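Local structure of glycerol-3-phosphate dehydrogenase [NAD(+)] 1 (4FGW) at residues Val106-Asp110 / Leu111-Val115; Glu233-Ala236 / Gly237-Cys241; Leu221-Pro225 / Tyr226-Ser230. The protein catalyses the NAD-dependent interconversion of dihydroxyacetone phosphate and sn-glycerol 3-phosphate, supporting the glycerol accumulation that protects yeast cells during hyperosmotic stress. One frame throughout, in Å; residues are numbered along the deposited sequence.

In the fold
Along the chain the order is contact 1, contact 3, contact 2. Contacts 1 and 3 lie at opposite borders of the same mixed sheet, on its outermost strands within this chain, 105-108 and 227-232, with centres about 25 Å apart and nearest atoms about 13 Å apart. Contact 3 turns the chain from helix 215-222 into strand 227-232. Contact 2 adjoins it in sequence, its centre about 18 Å away, and starts helix 235-257. Contacts 1 and 2 have centres about 29 Å apart. Contacts 3 and 2 in succession lead the chain from the last strand of the Rossmann-type sheet into the helix that carries Lys245, the probable proton acceptor; contact 1 marks the other border.

Contact 1: residues Val106-Asp110 / Leu111-Val115; sequences VANPD and LIDSV
An N-cap between Asp110 and Asp113, with an Asx turn at Asn108 just before it, begins helix 111-115. Together these motifs illustrate how a Rossmann-type domain can turn a chain from the end of a beta strand, here 105-108, the outermost of the sheet within this chain, into the next helix. With Asp110 CG anti to the backbone N (chi1 -168°), the capping carboxylate swings back over the first helical turn, and OD1 accepts from Asp113 N at 2.9 Å. The donor arrives from above the carboxylate plane. The carbonyl of the same residue opens the helical pattern, Asp110 O accepting from Ser114 N at 3.2 Å. Beside these bonds the CB atoms of Asp110 and Asp113 pack at 3.7 Å.

Asn108 fixes the approach to the cap. Its OD1 takes Asp110 N at 3.1 Å in the carbonyl plane, on a lone pair, which closes the Asx turn around Pro109. The other end of the amide, ND2, bonds Gln69 OE1 of the neighbouring strand 67-71 as well as Asp113, so the amide is held from both ends and cannot easily flip. Leu111 packs on Trp71 and on helix 130-137, seating the start of the helix against the domain. The two aspartates, OD1 to OD1 5.9 Å apart, are likely to repel mildly, and the amide donor would partly offset that. The amide and carboxylate planes of Asn108 and Asp113 stand 74° apart: ND2 donates within its own amide plane, at 3.1 Å and 167°, to Asp113 OD1, which it meets from above the carboxylate.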
loop_
_atom_site.group_PDB
_atom_site.type_symbol
_atom_site.label_atom_id
_atom_site.label_comp_id
_atom_site.label_asym_id
_atom_site.label_seq_id
_atom_site.Cartn_x
_atom_site.Cartn_y
_atom_site.Cartn_z
ATOM N N VAL A 106 -21.230 -30.722 6.037
ATOM C CA VAL A 106 -22.545 -31.218 5.636
ATOM C C VAL A 106 -23.444 -30.096 5.111
ATOM O O VAL A 106 -23.649 -29.094 5.796
ATOM C CB VAL A 106 -23.216 -32.059 6.767
ATOM C CG1 VAL A 106 -24.646 -32.458 6.409
ATOM C CG2 VAL A 106 -22.388 -33.298 7.092
ATOM N N ALA A 107 -23.982 -30.290 3.892
ATOM C CA ALA A 107 -24.897 -29.367 3.225
ATOM C C ALA A 107 -26.322 -29.571 3.767
ATOM O O ALA A 107 -26.754 -30.713 3.949
ATOM C CB ALA A 107 -24.866 -29.612 1.725
ATOM N N ASN A 108 -27.033 -28.468 4.012
ATOM C CA ASN A 108 -28.390 -28.514 4.547
ATOM C C ASN A 108 -29.351 -27.610 3.756
ATOM O O ASN A 108 -29.083 -26.414 3.628
ATOM C CB ASN A 108 -28.400 -28.167 6.038
ATOM C CG ASN A 108 -29.579 -28.755 6.774
ATOM O OD1 ASN A 108 -30.745 -28.514 6.437
ATOM N ND2 ASN A 108 -29.302 -29.555 7.790
ATOM N N PRO A 109 -30.479 -28.147 3.235
ATOM C CA PRO A 109 -31.399 -27.289 2.468
ATOM C C PRO A 109 -32.347 -26.441 3.319
ATOM O O PRO A 109 -32.936 -25.488 2.799
ATOM C CB PRO A 109 -32.156 -28.281 1.584
ATOM C CG PRO A 109 -32.144 -29.559 2.354
ATOM C CD PRO A 109 -30.953 -29.548 3.280
ATOM N N ASP A 110 -32.505 -26.798 4.614
ATOM C CA ASP A 110 -33.385 -26.114 5.562
ATOM C C ASP A 110 -32.590 -25.130 6.421
ATOM O O ASP A 110 -31.683 -25.537 7.150
ATOM C CB ASP A 110 -34.143 -27.136 6.433
ATOM C CG ASP A 110 -35.290 -26.561 7.239
ATOM O OD1 ASP A 110 -35.028 -25.738 8.147
ATOM O OD2 ASP A 110 -36.443 -26.990 7.017
ATOM N N LEU A 111 -32.916 -23.860 6.295
ATOM C CA LEU A 111 -32.303 -22.825 7.072
ATOM C C LEU A 111 -32.367 -23.146 8.539
ATOM O O LEU A 111 -31.352 -23.174 9.208
ATOM C CB LEU A 111 -33.006 -21.507 6.804
ATOM C CG LEU A 111 -32.295 -20.203 7.131
ATOM C CD1 LEU A 111 -30.865 -20.257 6.712
ATOM C CD2 LEU A 111 -32.969 -19.050 6.468
ATOM N N ILE A 112 -33.567 -23.376 9.043
ATOM C CA ILE A 112 -33.768 -23.577 10.458
ATOM C C ILE A 112 -33.080 -24.823 10.977
ATOM O O ILE A 112 -32.603 -24.845 12.092
ATOM C CB ILE A 112 -35.253 -23.630 10.780
ATOM C CG1 ILE A 112 -35.935 -22.471 10.092
ATOM C CG2 ILE A 112 -35.483 -23.522 12.266
ATOM C CD1 ILE A 112 -34.956 -21.593 9.462
ATOM N N ASP A 113 -33.015 -25.863 10.172
ATOM C CA ASP A 113 -32.385 -27.085 10.638
ATOM C C ASP A 113 -30.881 -26.896 10.807
ATOM O O ASP A 113 -30.261 -27.481 11.687
ATOM C CB ASP A 113 -32.670 -28.253 9.691
ATOM C CG ASP A 113 -32.144 -29.568 10.219
ATOM O OD1 ASP A 113 -31.800 -30.450 9.425
ATOM O OD2 ASP A 113 -32.064 -29.730 11.436
ATOM N N SER A 114 -30.300 -26.075 9.944
ATOM C CA SER A 114 -28.856 -25.819 9.944
ATOM C C SER A 114 -28.450 -25.020 11.193
ATOM O O SER A 114 -27.341 -25.180 11.701
ATOM C CB SER A 114 -28.444 -25.078 8.675
ATOM O OG SER A 114 -29.009 -23.780 8.617
ATOM N N VAL A 115 -29.378 -24.188 11.692
ATOM C CA VAL A 115 -29.232 -23.323 12.860
ATOM C C VAL A 115 -29.598 -24.046 14.193
ATOM O O VAL A 115 -29.300 -23.519 15.269
ATOM C CB VAL A 115 -29.980 -21.977 12.579
ATOM C CG1 VAL A 115 -30.553 -21.311 13.833
ATOM C CG2 VAL A 115 -29.085 -21.011 11.802
#

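Contact 2: residues Glu233-Ala236 / Gly237-Cys241; sequences EDVA and GISIC
Asp234 caps the N-terminus of helix 235-257 by accepting from Gly237 N, a clear example of how one carboxylate can serve the start of a helix and a neighbouring segment together. Asp234 OD1 stands 2.9 Å from Gly237 N, and the N-H points at it with an angle of 164°, although the donor comes from above the carboxylate plane, 58° out of it. The second oxygen is more heavily used: OD2 accepts from Arg288 N, Ser287 OG and Thr291 OG1. Four donors therefore grip this buried group, which would probably favour its charged form. With an alanine here, Gly237 N is likely to lose its cap and the three other donors their common acceptor, weakening the tie between the helix start and residues 287-291.

Beyond the cap, the first carbonyls are taken up in turn. Val235 O receives the hydroxyl of Ser239, OG to O 2.6 Å, and also a weak bond from Ser239 N at 3.4 Å. The hydroxyl gets there because OG lies beside its own backbone N and anti to the carbonyl carbon (chi1 -51°), folding back along the helix by one turn. Ala236 O is shared likewise: Ile240 N donates to it at 3.1 Å, nearly along the C=O axis, while Ser239 N adds a weak bond at 3.2 Å.

Around this opening turn, Val235 and Ile238 rest on Ala199 of strand 194-199, Ile238 also touches Thr291 of helix 289-294, and Ile240 touches both Tyr292 of that helix and Ile276 of helix 261-283.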
loop_
_atom_site.group_PDB
_atom_site.type_symbol
_atom_site.label_atom_id
_atom_site.label_comp_id
_atom_site.label_asym_id
_atom_site.label_seq_id
_atom_site.Cartn_x
_atom_site.Cartn_y
_atom_site.Cartn_z
ATOM N N GLU A 233 -10.654 -5.973 17.055
ATOM C CA GLU A 233 -11.949 -5.512 17.564
ATOM C C GLU A 233 -12.699 -4.657 16.541
ATOM O O GLU A 233 -13.914 -4.784 16.417
ATOM C CB GLU A 233 -11.759 -4.701 18.858
ATOM C CG GLU A 233 -11.514 -5.549 20.090
ATOM C CD GLU A 233 -12.223 -5.037 21.327
ATOM O OE1 GLU A 233 -11.581 -4.300 22.109
ATOM O OE2 GLU A 233 -13.422 -5.355 21.506
ATOM N N ASP A 234 -11.971 -3.772 15.832
ATOM C CA ASP A 234 -12.504 -2.797 14.885
ATOM C C ASP A 234 -13.305 -3.362 13.700
ATOM O O ASP A 234 -12.783 -3.498 12.588
ATOM C CB ASP A 234 -11.406 -1.791 14.480
ATOM C CG ASP A 234 -11.870 -0.542 13.749
ATOM O OD1 ASP A 234 -13.098 -0.320 13.660
ATOM O OD2 ASP A 234 -11.003 0.214 13.265
ATOM N N VAL A 235 -14.602 -3.656 13.954
ATOM C CA VAL A 235 -15.575 -4.158 12.975
ATOM C C VAL A 235 -15.863 -3.069 11.924
ATOM O O VAL A 235 -15.985 -3.384 10.742
ATOM C CB VAL A 235 -16.873 -4.715 13.652
ATOM C CG1 VAL A 235 -17.945 -5.073 12.628
ATOM C CG2 VAL A 235 -16.564 -5.921 14.536
ATOM N N ALA A 236 -15.957 -1.798 12.351
ATOM C CA ALA A 236 -16.222 -0.670 11.455
ATOM C C ALA A 236 -15.100 -0.456 10.409
ATOM O O ALA A 236 -15.405 -0.380 9.216
ATOM C CB ALA A 236 -16.450 0.593 12.265
ATOM N N GLY A 237 -13.838 -0.409 10.862
ATOM C CA GLY A 237 -12.652 -0.210 10.024
ATOM C C GLY A 237 -12.514 -1.205 8.892
ATOM O O GLY A 237 -12.408 -0.804 7.728
ATOM N N ILE A 238 -12.589 -2.480 9.203
ATOM C CA ILE A 238 -12.475 -3.491 8.177
ATOM C C ILE A 238 -13.608 -3.506 7.157
ATOM O O ILE A 238 -13.396 -3.861 6.022
ATOM C CB ILE A 238 -12.176 -4.853 8.791
ATOM C CG1 ILE A 238 -13.374 -5.776 8.819
ATOM C CG2 ILE A 238 -11.755 -4.663 10.171
ATOM C CD1 ILE A 238 -13.018 -7.145 9.271
ATOM N N SER A 239 -14.784 -3.058 7.569
ATOM C CA SER A 239 -15.973 -2.936 6.718
ATOM C C SER A 239 -15.965 -1.806 5.696
ATOM O O SER A 239 -16.373 -2.025 4.555
ATOM C CB SER A 239 -17.232 -2.850 7.574
ATOM O OG SER A 239 -17.262 -3.899 8.527
ATOM N N ILE A 240 -15.550 -0.602 6.101
ATOM C CA ILE A 240 -15.545 0.546 5.193
ATOM C C ILE A 240 -14.541 0.433 4.050
ATOM O O ILE A 240 -14.830 0.874 2.937
ATOM C CB ILE A 240 -15.595 1.925 5.903
ATOM C CG1 ILE A 240 -14.275 2.279 6.568
ATOM C CG2 ILE A 240 -16.790 2.040 6.880
ATOM C CD1 ILE A 240 -13.778 3.529 6.082
ATOM N N CYS A 241 -13.391 -0.222 4.320
ATOM C CA CYS A 241 -12.320 -0.498 3.361
ATOM C C CYS A 241 -12.841 -1.309 2.172
ATOM O O CYS A 241 -12.549 -0.950 1.039
ATOM C CB CYS A 241 -11.167 -1.220 4.046
ATOM S SG CYS A 241 -10.288 -0.238 5.286
#

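Contact 3: residues Leu221-Pro225 / Tyr226-Ser230; sequences LFHRP and YFHVS
Arg224 and Tyr226 pack closely where the chain doubles back, the aliphatic base of the arginine lying over one face of the phenol ring. Arg224 CB sits 3.9 Å from the centroid of the Tyr226 ring and 16° off its normal, a CH-pi contact. The tyrosine ring reaches this place because CG stands between its backbone N and carbonyl carbon (chi1 64°). The guanidinium, turned almost perpendicular to the ring, makes a salt bridge through NE with Glu55 OE1 of helix 44-59, and Tyr226 OH bonds that same oxygen, so one carboxylate atom holds both NE and OH. Farther along, Val229 CG2 presses on Phe222 CB at 3.7 Å, and the edge of the Phe227 ring meets Phe222 O, CD2 lying 3.5 Å from it.

The backbone here is a type I beta turn from Arg224 to Phe227, closed as a single antiparallel hydrogen-bonded pair: Arg224 N to Phe227 O and Phe227 N to Arg224 O are both 3.0 Å. It belongs to a beta-alpha-beta unit, carrying the chain from helix 215-222 into strand 227-232, which lies parallel to strand 194-199.

The looser, solvent side is Pro225, which is exposed; next to it, the rings of His223 and His228 point the same way, planes 24° apart, but are laterally displaced with little mutual overlap, centroids 5.2 Å apart. His223 is nonetheless fixed on the strand, ND1 accepting from Val229 N at 3.0 Å. The outer nitrogens of the pair face the second subunit, His223 NE2 bonding Glu384 and His228 NE2 bonding Pro380 O of that chain.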
loop_
_atom_site.group_PDB
_atom_site.type_symbol
_atom_site.label_atom_id
_atom_site.label_comp_id
_atom_site.label_asym_id
_atom_site.label_seq_id
_atom_site.Cartn_x
_atom_site.Cartn_y
_atom_site.Cartn_z
ATOM N N LEU A 221 -10.699 -20.781 14.684
ATOM C CA LEU A 221 -11.774 -21.085 13.737
ATOM C C LEU A 221 -11.416 -20.806 12.278
ATOM O O LEU A 221 -11.784 -21.589 11.402
ATOM C CB LEU A 221 -13.073 -20.338 14.130
ATOM C CG LEU A 221 -14.353 -20.629 13.327
ATOM C CD1 LEU A 221 -14.778 -22.082 13.457
ATOM C CD2 LEU A 221 -15.475 -19.723 13.767
ATOM N N PHE A 222 -10.718 -19.696 12.014
ATOM C CA PHE A 222 -10.404 -19.293 10.648
ATOM C C PHE A 222 -8.966 -19.484 10.179
ATOM O O PHE A 222 -8.755 -19.654 8.974
ATOM C CB PHE A 222 -10.900 -17.862 10.386
ATOM C CG PHE A 222 -12.383 -17.653 10.596
ATOM C CD1 PHE A 222 -13.309 -18.121 9.668
ATOM C CD2 PHE A 222 -12.855 -16.974 11.717
ATOM C CE1 PHE A 222 -14.674 -17.910 9.853
ATOM C CE2 PHE A 222 -14.224 -16.768 11.904
ATOM C CZ PHE A 222 -15.123 -17.242 10.974
ATOM N N HIS A 223 -7.975 -19.424 11.098
ATOM C CA HIS A 223 -6.561 -19.546 10.722
ATOM C C HIS A 223 -6.192 -20.896 10.119
ATOM O O HIS A 223 -6.529 -21.950 10.669
ATOM C CB HIS A 223 -5.616 -19.172 11.874
ATOM C CG HIS A 223 -4.186 -19.023 11.446
ATOM N ND1 HIS A 223 -3.680 -17.805 11.041
ATOM C CD2 HIS A 223 -3.213 -19.957 11.338
ATOM C CE1 HIS A 223 -2.417 -18.033 10.714
ATOM N NE2 HIS A 223 -2.095 -19.314 10.869
ATOM N N ARG A 224 -5.494 -20.846 8.974
ATOM C CA ARG A 224 -4.988 -22.013 8.243
ATOM C C ARG A 224 -3.550 -21.686 7.809
ATOM O O ARG A 224 -3.237 -20.501 7.691
ATOM C CB ARG A 224 -5.857 -22.315 6.991
ATOM C CG ARG A 224 -7.340 -22.621 7.239
ATOM C CD ARG A 224 -7.612 -23.858 8.093
ATOM N NE ARG A 224 -7.162 -25.104 7.468
ATOM C CZ ARG A 224 -6.309 -25.960 8.019
ATOM N NH1 ARG A 224 -5.801 -25.721 9.223
ATOM N NH2 ARG A 224 -5.959 -27.063 7.375
ATOM N N PRO A 225 -2.668 -22.677 7.524
ATOM C CA PRO A 225 -1.306 -22.331 7.059
ATOM C C PRO A 225 -1.298 -21.535 5.741
ATOM O O PRO A 225 -0.424 -20.689 5.534
ATOM C CB PRO A 225 -0.618 -23.696 6.915
ATOM C CG PRO A 225 -1.429 -24.633 7.782
ATOM C CD PRO A 225 -2.838 -24.143 7.625
ATOM N N TYR A 226 -2.301 -21.782 4.875
ATOM C CA TYR A 226 -2.507 -21.118 3.584
ATOM C C TYR A 226 -3.443 -19.890 3.696
ATOM O O TYR A 226 -3.723 -19.235 2.693
ATOM C CB TYR A 226 -3.071 -22.129 2.557
ATOM C CG TYR A 226 -4.444 -22.674 2.908
ATOM C CD1 TYR A 226 -5.602 -21.990 2.545
ATOM C CD2 TYR A 226 -4.585 -23.889 3.576
ATOM C CE1 TYR A 226 -6.866 -22.487 2.861
ATOM C CE2 TYR A 226 -5.845 -24.400 3.890
ATOM C CZ TYR A 226 -6.984 -23.696 3.530
ATOM O OH TYR A 226 -8.230 -24.190 3.838
ATOM N N PHE A 227 -3.972 -19.616 4.890
ATOM C CA PHE A 227 -4.919 -18.517 5.105
ATOM C C PHE A 227 -4.646 -17.876 6.456
ATOM O O PHE A 227 -5.241 -18.279 7.469
ATOM C CB PHE A 227 -6.362 -19.070 5.021
ATOM C CG PHE A 227 -7.495 -18.077 4.930
ATOM C CD1 PHE A 227 -7.528 -17.120 3.917
ATOM C CD2 PHE A 227 -8.585 -18.166 5.789
ATOM C CE1 PHE A 227 -8.609 -16.245 3.795
ATOM C CE2 PHE A 227 -9.667 -17.295 5.659
ATOM C CZ PHE A 227 -9.679 -16.352 4.652
ATOM N N HIS A 228 -3.710 -16.903 6.478
ATOM C CA HIS A 228 -3.308 -16.215 7.705
ATOM C C HIS A 228 -4.412 -15.307 8.234
ATOM O O HIS A 228 -4.973 -14.507 7.484
ATOM C CB HIS A 228 -1.986 -15.454 7.517
ATOM C CG HIS A 228 -0.761 -16.321 7.476
ATOM N ND1 HIS A 228 -0.843 -17.695 7.347
ATOM C CD2 HIS A 228 0.539 -15.969 7.539
ATOM C CE1 HIS A 228 0.405 -18.132 7.350
ATOM N NE2 HIS A 228 1.270 -17.129 7.456
ATOM N N VAL A 229 -4.738 -15.462 9.526
ATOM C CA VAL A 229 -5.795 -14.706 10.177
ATOM C C VAL A 229 -5.258 -13.800 11.273
ATOM O O VAL A 229 -4.482 -14.240 12.124
ATOM C CB VAL A 229 -6.949 -15.650 10.669
ATOM C CG1 VAL A 229 -7.928 -14.943 11.602
ATOM C CG2 VAL A 229 -7.696 -16.255 9.483
ATOM N N SER A 230 -5.683 -12.531 11.244
ATOM C CA SER A 230 -5.385 -11.546 12.280
ATOM C C SER A 230 -6.737 -11.161 12.888
ATOM O O SER A 230 -7.638 -10.749 12.157
ATOM C CB SER A 230 -4.687 -10.329 11.689
ATOM O OG SER A 230 -4.627 -9.281 12.642
#